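PDB 6FTF: protein kinase A regulatory subunit, putative from Trypanosoma cruzi, which binds nucleoside analogues such as 7-cyano-7-deazainosine in two cyclic nucleotide-binding domains and probably regulates a cAMP-independent protein kinase A. Local coordinates for residues Asp139-Asn143 with Leu144-Thr148; Ile150-Arg153 with Glu154-Gln158; Leu169-Tyr172 with Glu173-Leu177; Pro270-Asp273 with Val274-Cys278. All coordinates share one frame; numbering follows the deposited sequence.

The four contacts follow one another along the chain and all are local, three to five residues apart on helical turns around the two nucleotide-binding domains. Interaction 3 carries Y172, whose ring lies with one face against the bound 7-cyano-7-deazainosine of the first pocket. Interaction 2, its centre about 11 Å away, packs against it: I157 CD1 lies 3.6 Å from K174 CB. Interaction 4 also touches interaction 3, through P270 and V271, L169 CD2 standing 3.8 Å from P270 CB. Interaction 1 adjoins interaction 2 in sequence, and about 33 Å separates its centre from that of interaction 4, across the middle of the chain.

Interaction 1: Asp139-Asn143 with Leu144-Thr148; sequences DTYRN and LVMGT
Y141 O takes two backbone bonds at once, from V145 N at 3.0 Å and from M146 N at 2.9 Å. The two are not equivalent: M146 N comes in nearly along the C=O axis, whereas V145 N stands above the carbonyl plane. The M146 N bond spans five residues, that of V145 N four, and the longer span belongs to a wider pi-type turn in helix 138-145. One residue earlier, L144 N bonds to T140 O in the ordinary way. D139 O is also doubly held. N143 N reaches it from one face of its plane and N143 ND2, at 2.9 Å, from the other, the side-chain amide folding back over its own helical turn with the acceptor in the amide plane. A water bridges helix carbonyls to the loop, donating to R142 O and accepting from G147 N, both at 2.8 Å, with a weak third bond to N143 O. G147 has left helical geometry with a positive phi. Against this polar frame, the Y141 ring swings forward along the helix, CG anti to the backbone N (chi1 178°), and V145 CG1 meets its CE1 obliquely at 3.5 Å. M146 CB lies 3.7 Å from Y141 CE2, and the M146 sulfur makes an oblique Met-aromatic contact with the same ring. T140 OG1 finds its partners in Y21 OH and D137 OD1. Helix 111-116 meets Y141 and M146, helix 51-60 receives L144 and V145, and L136 of strand 130-137 touches both Y141 and V145.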
loop_
_atom_site.group_PDB
_atom_site.type_symbol
_atom_site.label_atom_id
_atom_site.label_comp_id
_atom_site.label_asym_id
_atom_site.label_seq_id
_atom_site.Cartn_x
_atom_site.Cartn_y
_atom_site.Cartn_z
ATOM N N ASP A 139 -21.752 1.518 -7.825
ATOM C CA ASP A 139 -22.283 2.601 -6.999
ATOM C C ASP A 139 -21.663 2.580 -5.613
ATOM O O ASP A 139 -21.341 3.634 -5.058
ATOM C CB ASP A 139 -23.811 2.536 -6.912
ATOM C CG ASP A 139 -24.503 2.957 -8.211
ATOM O OD1 ASP A 139 -23.830 3.495 -9.112
ATOM O OD2 ASP A 139 -25.737 2.757 -8.317
ATOM N N THR A 140 -21.463 1.395 -5.039
ATOM C CA THR A 140 -20.820 1.366 -3.739
ATOM C C THR A 140 -19.382 1.843 -3.839
ATOM O O THR A 140 -18.910 2.576 -2.968
ATOM C CB THR A 140 -20.899 -0.025 -3.107
ATOM O OG1 THR A 140 -22.271 -0.417 -3.023
ATOM C CG2 THR A 140 -20.319 -0.016 -1.727
ATOM N N TYR A 141 -18.659 1.413 -4.876
ATOM C CA TYR A 141 -17.304 1.912 -5.056
ATOM C C TYR A 141 -17.301 3.441 -5.151
ATOM O O TYR A 141 -16.541 4.122 -4.453
ATOM C CB TYR A 141 -16.621 1.288 -6.285
ATOM C CG TYR A 141 -15.242 1.884 -6.438
ATOM C CD1 TYR A 141 -14.192 1.503 -5.603
ATOM C CD2 TYR A 141 -15.013 2.916 -7.333
ATOM C CE1 TYR A 141 -12.939 2.114 -5.701
ATOM C CE2 TYR A 141 -13.770 3.535 -7.429
ATOM C CZ TYR A 141 -12.751 3.128 -6.610
ATOM O OH TYR A 141 -11.528 3.764 -6.705
ATOM N N ARG A 142 -18.158 4.006 -6.005
ATOM C CA ARG A 142 -18.099 5.449 -6.229
ATOM C C ARG A 142 -18.566 6.240 -5.019
ATOM O O ARG A 142 -18.037 7.329 -4.757
ATOM C CB ARG A 142 -18.909 5.843 -7.462
ATOM C CG ARG A 142 -18.326 5.271 -8.741
ATOM C CD ARG A 142 -19.001 5.770 -9.996
ATOM N NE ARG A 142 -18.733 7.190 -10.239
ATOM C CZ ARG A 142 -19.651 8.156 -10.240
ATOM N NH1 ARG A 142 -20.934 7.886 -10.027
ATOM N NH2 ARG A 142 -19.281 9.410 -10.471
ATOM N N ASN A 143 -19.555 5.735 -4.283
ATOM C CA ASN A 143 -20.110 6.492 -3.168
ATOM C C ASN A 143 -19.314 6.313 -1.890
ATOM O O ASN A 143 -19.169 7.273 -1.121
ATOM C CB ASN A 143 -21.552 6.079 -2.906
ATOM C CG ASN A 143 -22.510 6.781 -3.797
ATOM O OD1 ASN A 143 -22.957 7.895 -3.490
ATOM N ND2 ASN A 143 -22.826 6.167 -4.919
ATOM N N LEU A 144 -18.810 5.111 -1.624
ATOM C CA LEU A 144 -18.210 4.816 -0.331
ATOM C C LEU A 144 -16.705 4.628 -0.350
ATOM O O LEU A 144 -16.070 4.771 0.705
ATOM C CB LEU A 144 -18.833 3.554 0.269
ATOM C CG LEU A 144 -20.340 3.565 0.482
ATOM C CD1 LEU A 144 -20.709 2.319 1.247
ATOM C CD2 LEU A 144 -20.806 4.809 1.226
ATOM N N VAL A 145 -16.108 4.288 -1.479
ATOM C CA VAL A 145 -14.695 3.953 -1.523
ATOM C C VAL A 145 -13.866 5.052 -2.166
ATOM O O VAL A 145 -12.856 5.481 -1.609
ATOM C CB VAL A 145 -14.468 2.611 -2.236
ATOM C CG1 VAL A 145 -12.971 2.271 -2.250
ATOM C CG2 VAL A 145 -15.263 1.514 -1.571
ATOM N N MET A 146 -14.262 5.501 -3.348
ATOM C CA MET A 146 -13.353 6.283 -4.177
ATOM C C MET A 146 -12.879 7.549 -3.466
ATOM O O MET A 146 -11.685 7.873 -3.485
ATOM C CB MET A 146 -14.037 6.621 -5.488
ATOM C CG MET A 146 -13.152 7.421 -6.393
ATOM S SD MET A 146 -13.842 7.493 -8.033
ATOM C CE MET A 146 -12.742 8.684 -8.792
ATOM N N GLY A 147 -13.798 8.292 -2.869
ATOM C CA GLY A 147 -13.391 9.435 -2.076
ATOM C C GLY A 147 -12.507 10.366 -2.865
ATOM O O GLY A 147 -12.809 10.707 -4.013
ATOM N N THR A 148 -11.397 10.765 -2.246
ATOM C CA THR A 148 -10.453 11.703 -2.835
ATOM C C THR A 148 -9.310 11.013 -3.578
ATOM O O THR A 148 -8.203 11.554 -3.640
ATOM C CB THR A 148 -9.923 12.656 -1.761
ATOM O OG1 THR A 148 -9.360 11.896 -0.691
ATOM C CG2 THR A 148 -11.043 13.572 -1.238
HETATM O O HOH W 1 -16.619 8.635 -2.713
#

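Interaction 2: Ile150-Arg153 with Glu154-Gln158; sequences IRRR and ETYIQ. With EDO (1,2-ethanediol), chain B.
R152 and Y156 sit one turn apart on helix 149-160, the helix that follows the first cyclic nucleotide-binding domain's helix 138-145. Their side chains cross at a slant: R152 CG lies at the edge of the Y156 ring, in its plane, 3.9 Å from CE2. R152 CG is anti to its backbone N (chi1 -174°), which carries the chain along the helix to that edge; farther out it bends at chi3, and the guanidinium, though 14° from parallel to the tyrosine ring, lies well away from it and does not stack. T155 attends to a face of the same ring, its CG2 standing 3.6 Å above the ring plane and over the centre. One face is thus covered by the sequence neighbour and the edge flanked by the arginine. At the far end of the ring, Y156 OH is hydrogen-bonded to S183 OG. R153, extended from CG to NE, reaches a salt bridge with D179 and a hydrogen bond to Y116 OH. R151 O accepts from T155 N and T155 OG1, which approach from opposite faces of its carbonyl plane; the hydroxyl bond is 2.9 Å long, with OG1 37° out of that plane.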
loop_
_atom_site.group_PDB
_atom_site.type_symbol
_atom_site.label_atom_id
_atom_site.label_comp_id
_atom_site.label_asym_id
_atom_site.label_seq_id
_atom_site.Cartn_x
_atom_site.Cartn_y
_atom_site.Cartn_z
ATOM N N ILE A 150 -8.455 10.627 -6.703
ATOM C CA ILE A 150 -7.776 11.351 -7.771
ATOM C C ILE A 150 -6.910 12.466 -7.200
ATOM O O ILE A 150 -5.765 12.668 -7.628
ATOM C CB ILE A 150 -8.796 11.813 -8.826
ATOM C CG1 ILE A 150 -9.355 10.570 -9.573
ATOM C CG2 ILE A 150 -8.166 12.800 -9.800
ATOM C CD1 ILE A 150 -10.399 10.847 -10.659
ATOM N N ARG A 151 -7.430 13.205 -6.217
ATOM C CA ARG A 151 -6.655 14.247 -5.558
ATOM C C ARG A 151 -5.418 13.674 -4.891
ATOM O O ARG A 151 -4.341 14.282 -4.940
ATOM C CB ARG A 151 -7.536 14.944 -4.516
ATOM C CG ARG A 151 -6.829 15.970 -3.667
ATOM C CD ARG A 151 -7.783 16.509 -2.588
ATOM N NE ARG A 151 -7.157 17.527 -1.749
ATOM C CZ ARG A 151 -7.105 18.826 -2.045
ATOM N NH1 ARG A 151 -7.641 19.292 -3.165
ATOM N NH2 ARG A 151 -6.511 19.666 -1.211
ATOM N N ARG A 152 -5.557 12.518 -4.244
ATOM C CA ARG A 152 -4.418 11.903 -3.576
ATOM C C ARG A 152 -3.351 11.522 -4.584
ATOM O O ARG A 152 -2.160 11.767 -4.374
ATOM C CB ARG A 152 -4.889 10.697 -2.772
ATOM C CG ARG A 152 -3.797 10.060 -1.927
ATOM C CD ARG A 152 -4.279 8.839 -1.174
ATOM N NE ARG A 152 -5.430 9.132 -0.319
ATOM C CZ ARG A 152 -6.693 8.783 -0.569
ATOM N NH1 ARG A 152 -7.026 8.068 -1.633
ATOM N NH2 ARG A 152 -7.639 9.120 0.285
ATOM N N ARG A 153 -3.760 10.935 -5.702
ATOM C CA ARG A 153 -2.801 10.627 -6.755
ATOM C C ARG A 153 -2.101 11.891 -7.265
ATOM O O ARG A 153 -0.889 11.881 -7.493
ATOM C CB ARG A 153 -3.496 9.853 -7.878
ATOM C CG ARG A 153 -3.785 8.397 -7.484
ATOM C CD ARG A 153 -4.748 7.718 -8.444
ATOM N NE ARG A 153 -4.762 6.290 -8.175
ATOM C CZ ARG A 153 -4.646 5.337 -9.082
ATOM N NH1 ARG A 153 -4.639 5.612 -10.379
ATOM N NH2 ARG A 153 -4.586 4.081 -8.681
ATOM N N GLU A 154 -2.843 12.990 -7.451
ATOM C CA GLU A 154 -2.235 14.260 -7.863
ATOM C C GLU A 154 -1.235 14.755 -6.840
ATOM O O GLU A 154 -0.232 15.385 -7.186
ATOM C CB GLU A 154 -3.307 15.337 -8.032
ATOM C CG GLU A 154 -4.053 15.289 -9.316
ATOM C CD GLU A 154 -3.136 15.246 -10.530
ATOM O OE1 GLU A 154 -2.336 16.188 -10.692
ATOM O OE2 GLU A 154 -3.221 14.260 -11.306
ATOM N N THR A 155 -1.501 14.520 -5.561
ATOM C CA THR A 155 -0.633 15.032 -4.508
ATOM C C THR A 155 0.750 14.426 -4.607
ATOM O O THR A 155 1.746 15.116 -4.363
ATOM C CB THR A 155 -1.261 14.745 -3.138
ATOM O OG1 THR A 155 -2.503 15.443 -3.043
ATOM C CG2 THR A 155 -0.371 15.182 -1.990
ATOM N N TYR A 156 0.842 13.149 -4.989
ATOM C CA TYR A 156 2.111 12.439 -4.900
ATOM C C TYR A 156 2.787 12.069 -6.214
ATOM O O TYR A 156 3.996 11.833 -6.196
ATOM C CB TYR A 156 1.972 11.166 -4.039
ATOM C CG TYR A 156 1.500 11.485 -2.651
ATOM C CD1 TYR A 156 2.309 12.151 -1.743
ATOM C CD2 TYR A 156 0.219 11.181 -2.263
ATOM C CE1 TYR A 156 1.839 12.485 -0.479
ATOM C CE2 TYR A 156 -0.252 11.507 -1.013
ATOM C CZ TYR A 156 0.559 12.170 -0.136
ATOM O OH TYR A 156 0.072 12.523 1.111
ATOM N N ILE A 157 2.080 11.959 -7.337
ATOM C CA ILE A 157 2.675 11.264 -8.487
ATOM C C ILE A 157 3.915 11.984 -9.021
ATOM O O ILE A 157 4.921 11.345 -9.364
ATOM C CB ILE A 157 1.632 10.951 -9.577
ATOM C CG1 ILE A 157 2.242 10.048 -10.661
ATOM C CG2 ILE A 157 1.055 12.193 -10.201
ATOM C CD1 ILE A 157 2.795 8.742 -10.160
ATOM N N GLN A 158 3.886 13.309 -9.114
ATOM C CA GLN A 158 5.052 14.024 -9.645
ATOM C C GLN A 158 6.268 13.854 -8.734
ATOM O O GLN A 158 7.401 13.688 -9.211
ATOM C CB GLN A 158 4.712 15.497 -9.858
ATOM C CG GLN A 158 5.750 16.257 -10.691
ATOM C CD GLN A 158 6.902 16.827 -9.900
ATOM O OE1 GLN A 158 6.820 17.032 -8.690
ATOM N NE2 GLN A 158 7.979 17.139 -10.599
HETATM C C1 EDO B . 7.854 15.670 -14.114
HETATM O O1 EDO B . 7.848 16.874 -13.328
HETATM C C2 EDO B . 8.582 14.539 -13.389
HETATM O O2 EDO B . 9.874 14.980 -12.984
#

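Interaction 3: Leu169-Tyr172 with Glu173-Leu177; sequences LDSY and EKLQL. With 7CI (7-cyano-7-deazainosine), chain F.
K174 NZ donates a hydrogen bond of 2.7 Å to L169 O, the lysine turning back over the start of helix 171-178. Its chain runs out straight and bends only at chi4, which brings the ammonium onto the carbonyl while K174 CG packs 3.8 Å from L169 CB. D170 is the N-cap, and with E173 it closes a capping box. E173 N meets D170 OD1 nearly along its C-O axis at 2.8 Å; in return D170 N reaches E173 OE1, 3.1 Å away, on the anti lone pair. The aspartate can cap because its CG sits between backbone N and carbonyl carbon (chi1 61°), turning the carboxylate back onto the first turn. L169 CB lies against E173 CB, and L169 itself leans on P270 and V271. From the same turn the Y172 ring reaches the ligand. The base of 7-cyano-7-deazainosine covers one face of its ring, with ligand C3 directly over the ring centre and 3.3 Å from Y172 CE1. The phenol oxygen is hydrogen-bonded to E111 OE1 and K103 NZ, which pin the ring at its far end. A water accepts from Q176 NE2 and makes a weak bond to Y172 OH. The capping box brings D170 OD1 within 3.5 Å of E173 OE1; the amide protons given to both oxygens, together with the helix N-terminus, probably ease the repulsion between these acids, while Y172 offers the purine-like base an aromatic surface held by polar bonds.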
loop_
_atom_site.group_PDB
_atom_site.type_symbol
_atom_site.label_atom_id
_atom_site.label_comp_id
_atom_site.label_asym_id
_atom_site.label_seq_id
_atom_site.Cartn_x
_atom_site.Cartn_y
_atom_site.Cartn_z
ATOM N N LEU A 169 9.537 1.354 -10.558
ATOM C CA LEU A 169 8.081 1.238 -10.657
ATOM C C LEU A 169 7.588 1.989 -11.896
ATOM O O LEU A 169 8.059 3.081 -12.196
ATOM C CB LEU A 169 7.411 1.843 -9.413
ATOM C CG LEU A 169 7.649 1.231 -8.025
ATOM C CD1 LEU A 169 6.765 1.906 -6.970
ATOM C CD2 LEU A 169 7.450 -0.276 -8.010
ATOM N N ASP A 170 6.623 1.405 -12.635
ATOM C CA ASP A 170 5.973 2.132 -13.732
ATOM C C ASP A 170 4.903 3.073 -13.179
ATOM O O ASP A 170 4.674 3.110 -11.974
ATOM C CB ASP A 170 5.429 1.191 -14.808
ATOM C CG ASP A 170 4.375 0.231 -14.296
ATOM O OD1 ASP A 170 3.673 0.520 -13.306
ATOM O OD2 ASP A 170 4.243 -0.852 -14.906
ATOM N N SER A 171 4.224 3.833 -14.060
ATOM C CA SER A 171 3.244 4.815 -13.600
ATOM C C SER A 171 2.175 4.129 -12.771
ATOM O O SER A 171 1.823 4.592 -11.696
ATOM C CB SER A 171 2.601 5.567 -14.778
ATOM O OG SER A 171 1.748 6.614 -14.298
ATOM N N TYR A 172 1.646 3.008 -13.287
ATOM C CA TYR A 172 0.599 2.254 -12.595
ATOM C C TYR A 172 1.038 1.926 -11.181
ATOM O O TYR A 172 0.274 2.099 -10.236
ATOM C CB TYR A 172 0.272 0.965 -13.358
ATOM C CG TYR A 172 -0.888 0.188 -12.771
ATOM C CD1 TYR A 172 -0.692 -0.774 -11.780
ATOM C CD2 TYR A 172 -2.194 0.417 -13.189
ATOM C CE1 TYR A 172 -1.755 -1.485 -11.236
ATOM C CE2 TYR A 172 -3.255 -0.289 -12.650
ATOM C CZ TYR A 172 -3.021 -1.225 -11.669
ATOM O OH TYR A 172 -4.054 -1.954 -11.116
ATOM N N GLU A 173 2.247 1.410 -11.037
ATOM C CA GLU A 173 2.736 1.018 -9.718
ATOM C C GLU A 173 3.016 2.221 -8.827
ATOM O O GLU A 173 2.800 2.164 -7.616
ATOM C CB GLU A 173 3.983 0.156 -9.866
ATOM C CG GLU A 173 3.696 -1.194 -10.464
ATOM C CD GLU A 173 4.949 -1.969 -10.819
ATOM O OE1 GLU A 173 5.897 -1.358 -11.376
ATOM O OE2 GLU A 173 4.965 -3.202 -10.548
ATOM N N LYS A 174 3.515 3.315 -9.391
ATOM C CA LYS A 174 3.682 4.533 -8.602
ATOM C C LYS A 174 2.343 5.051 -8.095
ATOM O O LYS A 174 2.227 5.505 -6.956
ATOM C CB LYS A 174 4.408 5.606 -9.421
ATOM C CG LYS A 174 5.869 5.268 -9.717
ATOM C CD LYS A 174 6.604 6.445 -10.355
ATOM C CE LYS A 174 8.034 6.120 -10.764
ATOM N NZ LYS A 174 8.109 5.752 -12.191
ATOM N N LEU A 175 1.312 4.979 -8.931
ATOM C CA LEU A 175 -0.014 5.426 -8.510
ATOM C C LEU A 175 -0.604 4.503 -7.450
ATOM O O LEU A 175 -1.316 4.974 -6.553
ATOM C CB LEU A 175 -0.935 5.520 -9.710
ATOM C CG LEU A 175 -0.532 6.651 -10.663
ATOM C CD1 LEU A 175 -1.180 6.438 -12.008
ATOM C CD2 LEU A 175 -0.880 8.024 -10.093
ATOM N N GLN A 176 -0.302 3.205 -7.524
ATOM C CA GLN A 176 -0.719 2.256 -6.489
ATOM C C GLN A 176 -0.089 2.604 -5.143
ATOM O O GLN A 176 -0.741 2.500 -4.098
ATOM C CB GLN A 176 -0.351 0.844 -6.947
ATOM C CG GLN A 176 -0.545 -0.304 -6.006
ATOM C CD GLN A 176 -0.343 -1.601 -6.741
ATOM O OE1 GLN A 176 0.796 -2.027 -7.010
ATOM N NE2 GLN A 176 -1.429 -2.195 -7.139
ATOM N N LEU A 177 1.168 3.039 -5.147
ATOM C CA LEU A 177 1.784 3.551 -3.929
ATOM C C LEU A 177 1.073 4.820 -3.462
ATOM O O LEU A 177 0.760 4.976 -2.275
ATOM C CB LEU A 177 3.277 3.778 -4.179
ATOM C CG LEU A 177 4.025 4.480 -3.062
ATOM C CD1 LEU A 177 3.983 3.721 -1.750
ATOM C CD2 LEU A 177 5.448 4.709 -3.493
HETATM C C1 7CI F . -5.664 -3.779 -14.709
HETATM N N1 7CI F . -4.657 -3.003 -15.499
HETATM O O1 7CI F . -6.553 -4.413 -15.615
HETATM C C2 7CI F . -3.362 -2.925 -15.186
HETATM N N2 7CI F . -2.680 -3.441 -14.133
HETATM O O2 7CI F . -6.830 -3.585 -12.704
HETATM C C3 7CI F . -1.363 -3.182 -14.043
HETATM N N3 7CI F . -0.717 -2.408 -15.015
HETATM O O3 7CI F . -8.760 -2.279 -13.894
HETATM C C4 7CI F . -1.390 -1.881 -16.073
HETATM N N4 7CI F . -3.511 -0.328 -19.316
HETATM C C5 7CI F . -2.758 -2.122 -16.204
HETATM O O5 7CI F . -0.726 -1.185 -16.895
HETATM C C6 7CI F . -3.775 -1.752 -17.165
HETATM C C7 7CI F . -4.935 -2.360 -16.661
HETATM C C8 7CI F . -3.629 -0.975 -18.341
HETATM C C9 7CI F . -6.485 -2.928 -13.854
HETATM C C10 7CI F . -7.622 -2.639 -14.686
HETATM C C11 7CI F . -7.870 -3.969 -15.367
HETATM C C12 7CI F . -8.687 -3.851 -16.731
HETATM O O4 7CI F . -8.134 -2.833 -17.537
HETATM O O HOH W 2 -4.013 -1.957 -7.651
#

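Interaction 4: Pro270-Asp273 with Val274-Cys278; sequences PVID and VLKRC
The short helix 272-275, one of the helices that follow the beta-strands of the second cyclic nucleotide-binding fold, opens with V271 at its N-cap. V271 O accepts from L275 N at 3.0 Å, and I272 O from K276 N at 2.9 Å. A water bridges the first turn, donating to P270 O and accepting from V274 N. The I272 and K276 side chains run alongside each other in the same direction. The lysine chain is extended until it bends at chi4, and its CE presses on I272 CG2 at 3.5 Å, tighter than usual for two carbons. The D273 side chain passes at a slant over the same lysine, OD1 4.1 Å from K276 CD. The charged ends stay apart, with 6.1 Å between D273 OD1 and K276 NZ. In this helical part of the fold, I272 and L275 both pack on L239 of helix 235-240 and on F264. V271 and V274 meet through their CB atoms. At 277-278 the chain is 3-10, R277 N bonding to V274 O; the extended R277 chain places its guanidinium so that V274 CG1 lies 3.9 Å above one face, toward the rim.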
loop_
_atom_site.group_PDB
_atom_site.type_symbol
_atom_site.label_atom_id
_atom_site.label_comp_id
_atom_site.label_asym_id
_atom_site.label_seq_id
_atom_site.Cartn_x
_atom_site.Cartn_y
_atom_site.Cartn_z
ATOM N N PRO A 270 7.539 -4.792 -5.291
ATOM C CA PRO A 270 8.459 -4.794 -6.441
ATOM C C PRO A 270 9.818 -4.150 -6.171
ATOM O O PRO A 270 10.738 -4.332 -6.983
ATOM C CB PRO A 270 7.680 -4.036 -7.527
ATOM C CG PRO A 270 6.255 -4.151 -7.121
ATOM C CD PRO A 270 6.253 -4.151 -5.619
ATOM N N VAL A 271 9.986 -3.408 -5.077
ATOM C CA VAL A 271 11.274 -2.801 -4.774
ATOM C C VAL A 271 11.878 -3.345 -3.487
ATOM O O VAL A 271 12.834 -2.774 -2.968
ATOM C CB VAL A 271 11.217 -1.260 -4.774
ATOM C CG1 VAL A 271 10.847 -0.745 -6.169
ATOM C CG2 VAL A 271 10.252 -0.756 -3.734
ATOM N N ILE A 272 11.359 -4.457 -2.972
ATOM C CA ILE A 272 11.927 -5.027 -1.753
ATOM C C ILE A 272 13.405 -5.345 -1.937
ATOM O O ILE A 272 14.211 -5.104 -1.030
ATOM C CB ILE A 272 11.100 -6.235 -1.279
ATOM C CG1 ILE A 272 9.817 -5.742 -0.609
ATOM C CG2 ILE A 272 11.895 -7.105 -0.315
ATOM C CD1 ILE A 272 8.824 -6.842 -0.281
ATOM N N ASP A 273 13.797 -5.884 -3.094
ATOM C CA ASP A 273 15.210 -6.183 -3.284
ATOM C C ASP A 273 16.055 -4.915 -3.341
ATOM O O ASP A 273 17.213 -4.930 -2.909
ATOM C CB ASP A 273 15.409 -7.079 -4.508
ATOM C CG ASP A 273 14.896 -8.505 -4.276
ATOM O OD1 ASP A 273 15.132 -9.060 -3.182
ATOM O OD2 ASP A 273 14.253 -9.069 -5.186
ATOM N N VAL A 274 15.499 -3.802 -3.814
ATOM C CA VAL A 274 16.205 -2.528 -3.736
ATOM C C VAL A 274 16.407 -2.125 -2.277
ATOM O O VAL A 274 17.499 -1.714 -1.871
ATOM C CB VAL A 274 15.445 -1.446 -4.525
ATOM C CG1 VAL A 274 16.088 -0.075 -4.343
ATOM C CG2 VAL A 274 15.395 -1.822 -6.005
ATOM N N LEU A 275 15.354 -2.230 -1.464
ATOM C CA LEU A 275 15.451 -1.843 -0.061
ATOM C C LEU A 275 16.438 -2.702 0.709
ATOM O O LEU A 275 17.091 -2.211 1.646
ATOM C CB LEU A 275 14.072 -1.932 0.587
ATOM C CG LEU A 275 13.032 -0.965 0.020
ATOM C CD1 LEU A 275 11.658 -1.258 0.611
ATOM C CD2 LEU A 275 13.407 0.476 0.276
ATOM N N LYS A 276 16.559 -3.979 0.349
ATOM C CA LYS A 276 17.495 -4.859 1.036
ATOM C C LYS A 276 18.960 -4.513 0.758
ATOM O O LYS A 276 19.840 -5.005 1.478
ATOM C CB LYS A 276 17.190 -6.314 0.652
ATOM C CG LYS A 276 15.897 -6.859 1.264
ATOM C CD LYS A 276 15.593 -8.295 0.824
ATOM C CE LYS A 276 14.325 -8.831 1.500
ATOM N NZ LYS A 276 14.512 -9.220 2.929
ATOM N N ARG A 277 19.240 -3.668 -0.239
ATOM C CA ARG A 277 20.598 -3.245 -0.571
ATOM C C ARG A 277 21.237 -2.432 0.537
ATOM O O ARG A 277 22.448 -2.196 0.499
ATOM C CB ARG A 277 20.615 -2.298 -1.777
ATOM C CG ARG A 277 20.227 -2.824 -3.145
ATOM C CD ARG A 277 20.133 -1.614 -4.094
ATOM N NE ARG A 277 19.659 -1.940 -5.436
ATOM C CZ ARG A 277 19.468 -1.041 -6.400
ATOM N NH1 ARG A 277 19.711 0.247 -6.179
ATOM N NH2 ARG A 277 19.036 -1.432 -7.595
ATOM N N CYS A 278 20.456 -1.979 1.512
ATOM C CA CYS A 278 21.037 -1.233 2.612
ATOM C C CYS A 278 22.116 -2.034 3.323
ATOM O O CYS A 278 23.023 -1.432 3.909
ATOM C CB CYS A 278 19.938 -0.795 3.584
ATOM S SG CYS A 278 19.057 -2.153 4.367
HETATM O O HOH W 3 13.505 -4.894 -6.016
#